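Local coordinates for cobalamin biosynthesis protein CobN (Mycobacterium tuberculosis, PDB 7C6O), which is the large, catalytic subunit of cobaltochelatase and probably binds the corrin ring into which cobalt is inserted during cobalamin biosynthesis, at residues A262-D267 with V833-T838; A822-S827 with T838-Y843; L591-G596 with A890-G895. One frame throughout, in Å; residues are numbered along the deposited sequence.

Contact 1 (A262-D267 with V833-T838); sequences ASAGGD and VNVLPT
The side-chain amide of Asn-834 reaches across to a tight turn of 262-267 and meets its backbone with both ends. OD1 accepts the backbone N-H of Gly-265 at 2.8 Å from that N, an almost straight bond (175° at the hydrogen), although the donor stands 37° out of the amide carbonyl plane. ND2 points to the carbonyl of Ser-263, and the weak bond from ND2 to Ser-263 O measures 3.4 Å. The amide thus offers an acceptor and a donor to two peptide groups of the same turn. Ala-264 CA lies against the amide oxygen, 3.4 Å from Asn-834 OD1. Beside the amide, Ala-264 CB touches Val-835 CG1 at 4.0 Å.

Asn-834 sends CG between its own backbone N and carbonyl carbon (chi1 75°), which carries the amide out from the short 3-10 segment 833-835 toward the turn. A second acceptor, Asp-268 OD2, holds ND2, so the rotation of the amide is fixed from more than one direction. Ser-263 O also takes the N-H of Gly-266 at 2.8 Å from Gly-266 N, closing the turn, and Gly-265 takes the positive phi of that turn's third position. The arrangement is a type II beta turn from Ser-263 to Gly-266, whose peptide groups are hydrogen-bonded, weakly at Ser-263 O, by an asparagine side chain from a loop distant in sequence.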
loop_
_atom_site.group_PDB
_atom_site.type_symbol
_atom_site.label_atom_id
_atom_site.label_comp_id
_atom_site.label_asym_id
_atom_site.label_seq_id
_atom_site.Cartn_x
_atom_site.Cartn_y
_atom_site.Cartn_z
ATOM N N ALA A 262 -2.102 11.523 12.365
ATOM C CA ALA A 262 -0.651 11.379 12.342
ATOM C C ALA A 262 -0.107 10.933 10.989
ATOM O O ALA A 262 1.086 10.624 10.890
ATOM C CB ALA A 262 -0.204 10.392 13.425
ATOM N N SER A 263 -0.934 10.887 9.951
ATOM C CA SER A 263 -0.474 10.430 8.648
ATOM C C SER A 263 0.042 11.624 7.847
ATOM O O SER A 263 0.255 12.713 8.389
ATOM C CB SER A 263 -1.587 9.663 7.933
ATOM O OG SER A 263 -2.789 10.407 7.897
ATOM N N ALA A 264 0.263 11.428 6.546
ATOM C CA ALA A 264 0.850 12.470 5.709
ATOM C C ALA A 264 0.061 13.769 5.821
ATOM O O ALA A 264 -1.169 13.777 5.717
ATOM C CB ALA A 264 0.900 12.009 4.252
ATOM N N GLY A 265 0.781 14.868 6.044
ATOM C CA GLY A 265 0.172 16.164 6.235
ATOM C C GLY A 265 -0.317 16.444 7.639
ATOM O O GLY A 265 -0.631 17.602 7.949
ATOM N N GLY A 266 -0.387 15.434 8.498
ATOM C CA GLY A 266 -0.898 15.588 9.842
ATOM C C GLY A 266 0.191 15.857 10.859
ATOM O O GLY A 266 1.304 16.273 10.531
ATOM N N ASP A 267 -0.151 15.615 12.125
ATOM C CA ASP A 267 0.758 15.844 13.245
ATOM C C ASP A 267 1.432 14.518 13.583
ATOM O O ASP A 267 1.082 13.831 14.543
ATOM C CB ASP A 267 -0.005 16.426 14.434
ATOM C CG ASP A 267 0.898 16.767 15.605
ATOM O OD1 ASP A 267 2.130 16.583 15.506
ATOM O OD2 ASP A 267 0.363 17.223 16.638
ATOM N N VAL A 833 4.863 17.771 3.238
ATOM C CA VAL A 833 6.298 17.807 3.499
ATOM C C VAL A 833 6.701 16.783 4.560
ATOM O O VAL A 833 7.841 16.303 4.561
ATOM C CB VAL A 833 6.716 19.245 3.875
ATOM C CG1 VAL A 833 8.101 19.284 4.514
ATOM C CG2 VAL A 833 6.701 20.132 2.634
ATOM N N ASN A 834 5.782 16.390 5.449
ATOM C CA ASN A 834 6.196 15.467 6.503
ATOM C C ASN A 834 6.421 14.037 6.007
ATOM O O ASN A 834 6.768 13.177 6.825
ATOM C CB ASN A 834 5.190 15.483 7.664
ATOM C CG ASN A 834 3.898 14.743 7.356
ATOM O OD1 ASN A 834 3.543 14.522 6.200
ATOM N ND2 ASN A 834 3.174 14.373 8.406
ATOM N N VAL A 835 6.255 13.750 4.710
ATOM C CA VAL A 835 6.724 12.465 4.196
ATOM C C VAL A 835 8.244 12.444 4.132
ATOM O O VAL A 835 8.850 11.369 4.035
ATOM C CB VAL A 835 6.119 12.136 2.815
ATOM C CG1 VAL A 835 4.598 12.223 2.861
ATOM C CG2 VAL A 835 6.701 13.040 1.725
ATOM N N LEU A 836 8.876 13.609 4.185
ATOM C CA LEU A 836 10.305 13.790 4.350
ATOM C C LEU A 836 10.631 13.945 5.834
ATOM O O LEU A 836 9.833 14.504 6.594
ATOM C CB LEU A 836 10.780 15.020 3.579
ATOM C CG LEU A 836 10.291 15.115 2.129
ATOM C CD1 LEU A 836 10.765 16.407 1.462
ATOM C CD2 LEU A 836 10.743 13.899 1.332
ATOM N N PRO A 837 11.791 13.457 6.299
ATOM C CA PRO A 837 12.873 12.836 5.529
ATOM C C PRO A 837 12.578 11.415 5.064
ATOM O O PRO A 837 11.718 10.730 5.625
ATOM C CB PRO A 837 14.031 12.827 6.525
ATOM C CG PRO A 837 13.356 12.647 7.839
ATOM C CD PRO A 837 12.095 13.471 7.741
ATOM N N THR A 838 13.303 10.979 4.040
ATOM C CA THR A 838 13.243 9.592 3.607
ATOM C C THR A 838 14.193 8.765 4.474
ATOM O O THR A 838 14.698 9.228 5.501
ATOM C CB THR A 838 13.560 9.481 2.118
ATOM O OG1 THR A 838 14.815 10.111 1.846
ATOM C CG2 THR A 838 12.467 10.152 1.292
#

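Contact 2 (A822-S827 with T838-Y843)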
loop_
_atom_site.group_PDB
_atom_site.type_symbol
_atom_site.label_atom_id
_atom_site.label_comp_id
_atom_site.label_asym_id
_atom_site.label_seq_id
_atom_site.Cartn_x
_atom_site.Cartn_y
_atom_site.Cartn_z
ATOM N N ALA A 822 9.863 4.829 11.630
ATOM C CA ALA A 822 8.764 4.943 10.686
ATOM C C ALA A 822 8.440 6.407 10.401
ATOM O O ALA A 822 8.860 7.318 11.119
ATOM C CB ALA A 822 7.520 4.229 11.213
ATOM N N GLY A 823 7.682 6.618 9.331
ATOM C CA GLY A 823 7.263 7.939 8.932
ATOM C C GLY A 823 6.122 7.875 7.941
ATOM O O GLY A 823 5.793 6.811 7.410
ATOM N N PRO A 824 5.484 9.010 7.680
ATOM C CA PRO A 824 4.379 9.029 6.717
ATOM C C PRO A 824 4.874 8.810 5.294
ATOM O O PRO A 824 6.061 8.941 4.987
ATOM C CB PRO A 824 3.782 10.433 6.883
ATOM C CG PRO A 824 4.290 10.918 8.205
ATOM C CD PRO A 824 5.650 10.309 8.350
ATOM N N SER A 825 3.928 8.476 4.419
ATOM C CA SER A 825 4.198 8.252 3.007
ATOM C C SER A 825 3.262 9.108 2.164
ATOM O O SER A 825 2.221 9.571 2.632
ATOM C CB SER A 825 4.038 6.773 2.636
ATOM O OG SER A 825 2.763 6.289 3.020
ATOM N N GLY A 826 3.644 9.312 0.913
ATOM C CA GLY A 826 2.911 10.161 0.004
ATOM C C GLY A 826 3.867 11.014 -0.801
ATOM O O GLY A 826 5.083 10.831 -0.759
ATOM N N SER A 827 3.301 11.970 -1.541
ATOM C CA SER A 827 4.080 12.799 -2.452
ATOM C C SER A 827 4.454 14.110 -1.782
ATOM O O SER A 827 3.555 14.854 -1.358
ATOM C CB SER A 827 3.296 13.074 -3.728
ATOM O OG SER A 827 3.917 14.103 -4.487
ATOM N N THR A 838 13.303 10.979 4.040
ATOM C CA THR A 838 13.243 9.592 3.607
ATOM C C THR A 838 14.193 8.765 4.474
ATOM O O THR A 838 14.698 9.228 5.501
ATOM C CB THR A 838 13.560 9.481 2.118
ATOM O OG1 THR A 838 14.815 10.111 1.846
ATOM C CG2 THR A 838 12.467 10.152 1.292
ATOM N N GLY A 839 14.454 7.528 4.064
ATOM C CA GLY A 839 15.219 6.621 4.893
ATOM C C GLY A 839 14.432 5.999 6.021
ATOM O O GLY A 839 15.030 5.541 7.000
ATOM N N ARG A 840 13.106 5.961 5.914
ATOM C CA ARG A 840 12.237 5.477 6.973
ATOM C C ARG A 840 11.359 4.335 6.468
ATOM O O ARG A 840 11.082 4.213 5.271
ATOM C CB ARG A 840 11.362 6.615 7.524
ATOM C CG ARG A 840 12.160 7.760 8.132
ATOM C CD ARG A 840 11.258 8.808 8.776
ATOM N NE ARG A 840 10.515 9.582 7.786
ATOM C CZ ARG A 840 9.680 10.575 8.084
ATOM N NH1 ARG A 840 9.477 10.922 9.349
ATOM N NH2 ARG A 840 9.047 11.221 7.117
ATOM N N ASN A 841 10.925 3.493 7.404
ATOM C CA ASN A 841 10.025 2.376 7.111
ATOM C C ASN A 841 8.596 2.900 7.197
ATOM O O ASN A 841 7.968 2.869 8.256
ATOM C CB ASN A 841 10.277 1.230 8.085
ATOM C CG ASN A 841 9.387 0.033 7.825
ATOM O OD1 ASN A 841 8.792 -0.092 6.755
ATOM N ND2 ASN A 841 9.293 -0.858 8.807
ATOM N N PHE A 842 8.063 3.377 6.072
ATOM C CA PHE A 842 6.902 4.250 6.168
ATOM C C PHE A 842 5.632 3.486 6.545
ATOM O O PHE A 842 5.515 2.271 6.362
ATOM C CB PHE A 842 6.689 5.065 4.873
ATOM C CG PHE A 842 6.432 4.253 3.607
ATOM C CD1 PHE A 842 5.356 3.382 3.496
ATOM C CD2 PHE A 842 7.222 4.462 2.485
ATOM C CE1 PHE A 842 5.119 2.686 2.317
ATOM C CE2 PHE A 842 6.988 3.775 1.302
ATOM C CZ PHE A 842 5.939 2.888 1.217
ATOM N N TYR A 843 4.686 4.227 7.117
ATOM C CA TYR A 843 3.308 3.795 7.286
ATOM C C TYR A 843 2.427 4.610 6.346
ATOM O O TYR A 843 2.901 5.489 5.622
ATOM C CB TYR A 843 2.867 3.932 8.747
ATOM C CG TYR A 843 3.005 5.320 9.340
ATOM C CD1 TYR A 843 1.991 6.263 9.199
ATOM C CD2 TYR A 843 4.134 5.679 10.065
ATOM C CE1 TYR A 843 2.106 7.528 9.750
ATOM C CE2 TYR A 843 4.256 6.943 10.624
ATOM C CZ TYR A 843 3.238 7.861 10.465
ATOM O OH TYR A 843 3.354 9.118 11.018
#
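Arg-840 leaves its backbone toward 822-827 and runs along the chain there, touching it with CB, CD and the guanidinium. Its CB comes within 4.1 Å of Gly-823 N; CD then passes Ala-822 O at 3.7 Å. The chain bends at chi3 (-71°), which turns the guanidinium over Gly-823, whose CA sits above the centre of one face, 3.7 Å from Arg-840 CZ. NH1 also lies against Gly-823 CA. Pro-824 N lies farther out over the same face, and NH2 at the tip passes Pro-824 CD. The polar end finds its bonds outside the two segments: NH2 gives a hydrogen bond to Asn-834 O, and NE a weak one to Pro-837 O.

Tyr-843 approaches the same chain with a ring face, over which lie Gly-823 O and Pro-824 N, both toward the rim; Pro-824 CA makes a CH-pi contact, 4.2 Å from the ring centroid. Ala-822 CB meets the edge of that ring, in its plane. The phenol OH passes Pro-824 CG and is hydrogen-bonded to Ala-262 O, while Phe-317 stacks on the ring. Phe-842 turns its ring so that Ser-825 CB lies over one face, 3.9 Å from the centroid. Two hydrogen bonds cross the contact: Tyr-843 N to Gly-823 O at 2.8 Å, and Ser-825 OG to Tyr-843 O at 2.7 Å.

The peptide oxygens of Gly-823 and Tyr-843 thus each take one bond across the contact, and much of the rest is rings and the guanidinium laid on CH and peptide surfaces. Through NH2, and weakly through NE, Arg-840 also links this contact to Asn-834 and Pro-837.

Contact 3 (L591-G596 with A890-G895); sequences LVNDPG and AMRTAG
Two helix ends meet here: the start of helix 595-604, entered through the turn that follows strand 586-591, and the last turn of helix 887-893. Arg-892 makes the polar bonds. From CG to NE its chain is extended, and it passes Pro-595 at about a right angle, with Arg-892 CG 3.8 Å from Pro-595 CD. NE then gives a short, nearly straight bond to Asn-593 O, 2.7 Å long with 169° at the hydrogen and the acceptor in the guanidinium plane. NH2 of Arg-892 reaches Asp-594 OD1 at 2.8 Å in a salt bridge and adds a weak bond to Asn-593 O. The carboxylate and guanidinium planes are 59° apart; the oxygen lies in the arginine plane, whereas NH2 stands above that of the carboxylate. Asn-593 O and Asp-594 OD1 are themselves close, and the positive guanidinium edge probably offsets their mutual repulsion.

Met-891 and Pro-595 pack apolarly, lying antiparallel alongside one another with Pro-595 CG 3.5 Å from Met-891 CB. The methionine chain runs on extended, bringing SD to 3.7 Å from Gly-596 CA. Nearby, Thr-888 OG1 bonds to Gly-596 N in the first turn of helix 595-604. The contact is a buried junction between a strand-to-helix turn and a helix C-terminal turn, joined by an arginine that binds a backbone carbonyl and the aspartate at the N-cap position, whose side chain goes to the arginine and makes no capping bond.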
loop_
_atom_site.group_PDB
_atom_site.type_symbol
_atom_site.label_atom_id
_atom_site.label_comp_id
_atom_site.label_asym_id
_atom_site.label_seq_id
_atom_site.Cartn_x
_atom_site.Cartn_y
_atom_site.Cartn_z
ATOM N N LEU A 591 10.169 3.663 -3.023
ATOM C CA LEU A 591 9.825 5.044 -3.334
ATOM C C LEU A 591 8.780 5.580 -2.358
ATOM O O LEU A 591 7.763 4.931 -2.100
ATOM C CB LEU A 591 9.311 5.132 -4.770
ATOM C CG LEU A 591 8.894 6.507 -5.284
ATOM C CD1 LEU A 591 10.052 7.500 -5.209
ATOM C CD2 LEU A 591 8.366 6.394 -6.709
ATOM N N VAL A 592 9.030 6.785 -1.835
ATOM C CA VAL A 592 8.222 7.326 -0.743
ATOM C C VAL A 592 6.783 7.598 -1.178
ATOM O O VAL A 592 5.856 7.493 -0.363
ATOM C CB VAL A 592 8.889 8.594 -0.168
ATOM C CG1 VAL A 592 9.022 9.677 -1.240
ATOM C CG2 VAL A 592 8.112 9.120 1.037
ATOM N N ASN A 593 6.554 7.943 -2.447
ATOM C CA ASN A 593 5.210 8.286 -2.896
ATOM C C ASN A 593 4.485 7.108 -3.542
ATOM O O ASN A 593 3.509 7.315 -4.269
ATOM C CB ASN A 593 5.245 9.481 -3.851
ATOM C CG ASN A 593 5.893 9.156 -5.179
ATOM O OD1 ASN A 593 7.113 9.048 -5.272
ATOM N ND2 ASN A 593 5.081 9.023 -6.221
ATOM N N ASP A 594 4.919 5.876 -3.268
ATOM C CA ASP A 594 4.197 4.667 -3.669
ATOM C C ASP A 594 3.798 3.885 -2.419
ATOM O O ASP A 594 4.273 2.761 -2.196
ATOM C CB ASP A 594 5.035 3.803 -4.610
ATOM C CG ASP A 594 5.141 4.391 -6.006
ATOM O OD1 ASP A 594 4.503 5.433 -6.273
ATOM O OD2 ASP A 594 5.864 3.809 -6.841
ATOM N N PRO A 595 2.909 4.445 -1.588
ATOM C CA PRO A 595 2.601 3.790 -0.303
ATOM C C PRO A 595 1.938 2.432 -0.442
ATOM O O PRO A 595 2.237 1.525 0.346
ATOM C CB PRO A 595 1.673 4.800 0.384
ATOM C CG PRO A 595 1.075 5.583 -0.734
ATOM C CD PRO A 595 2.145 5.691 -1.767
ATOM N N GLY A 596 1.037 2.263 -1.410
ATOM C CA GLY A 596 0.310 1.007 -1.514
ATOM C C GLY A 596 1.216 -0.167 -1.831
ATOM O O GLY A 596 1.136 -1.225 -1.199
ATOM N N ALA A 890 -5.585 5.835 -2.582
ATOM C CA ALA A 890 -6.261 6.178 -1.338
ATOM C C ALA A 890 -5.264 6.576 -0.260
ATOM O O ALA A 890 -5.562 7.434 0.577
ATOM C CB ALA A 890 -7.122 5.008 -0.862
ATOM N N MET A 891 -4.071 5.984 -0.274
ATOM C CA MET A 891 -3.062 6.334 0.719
ATOM C C MET A 891 -2.368 7.653 0.395
ATOM O O MET A 891 -1.930 8.355 1.312
ATOM C CB MET A 891 -2.036 5.210 0.833
ATOM C CG MET A 891 -2.612 3.908 1.362
ATOM S SD MET A 891 -1.401 2.580 1.331
ATOM C CE MET A 891 -2.244 1.340 2.316
ATOM N N ARG A 892 -2.254 8.002 -0.892
ATOM C CA ARG A 892 -1.645 9.275 -1.268
ATOM C C ARG A 892 -2.563 10.455 -0.969
ATOM O O ARG A 892 -2.082 11.552 -0.658
ATOM C CB ARG A 892 -1.300 9.290 -2.759
ATOM C CG ARG A 892 -0.188 8.359 -3.222
ATOM C CD ARG A 892 0.065 8.584 -4.721
ATOM N NE ARG A 892 1.061 7.678 -5.281
ATOM C CZ ARG A 892 0.869 6.918 -6.353
ATOM N NH1 ARG A 892 -0.286 6.958 -7.008
ATOM N NH2 ARG A 892 1.841 6.129 -6.783
ATOM N N THR A 893 -3.878 10.259 -1.082
ATOM C CA THR A 893 -4.838 11.352 -1.040
ATOM C C THR A 893 -5.786 11.304 0.148
ATOM O O THR A 893 -6.569 12.248 0.323
ATOM C CB THR A 893 -5.691 11.362 -2.317
ATOM O OG1 THR A 893 -6.540 10.209 -2.319
ATOM C CG2 THR A 893 -4.808 11.331 -3.557
ATOM N N ALA A 894 -5.747 10.242 0.951
ATOM C CA ALA A 894 -6.723 9.966 2.003
ATOM C C ALA A 894 -8.126 9.736 1.444
ATOM O O ALA A 894 -9.118 9.919 2.157
ATOM C CB ALA A 894 -6.741 11.070 3.071
ATOM N N GLY A 895 -8.232 9.344 0.171
ATOM C CA GLY A 895 -9.468 8.781 -0.342
ATOM C C GLY A 895 -10.232 9.566 -1.394
ATOM O O GLY A 895 -11.466 9.511 -1.417
#

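Contacts 2 and 3 are buried, contact 3 nearest the centre of the chain, and contact 1 is partly buried. Contacts 1 and 2 draw on one loop between helices 807-815 and 853-874 and share Thr-838; two probable hydrogen bonds join them, and Ala-264 CB packs on Ser-825 O. Contact 3 instead brings helix ends together, and reaches contact 2 where Gly-826 N probably bonds to Val-592 O and Ser-825 OG packs on Pro-595. Chemistry changes accordingly: a neutral amide hydrogen-bonded to a turn, then faces on backbone with two hydrogen bonds, then a buried salt bridge.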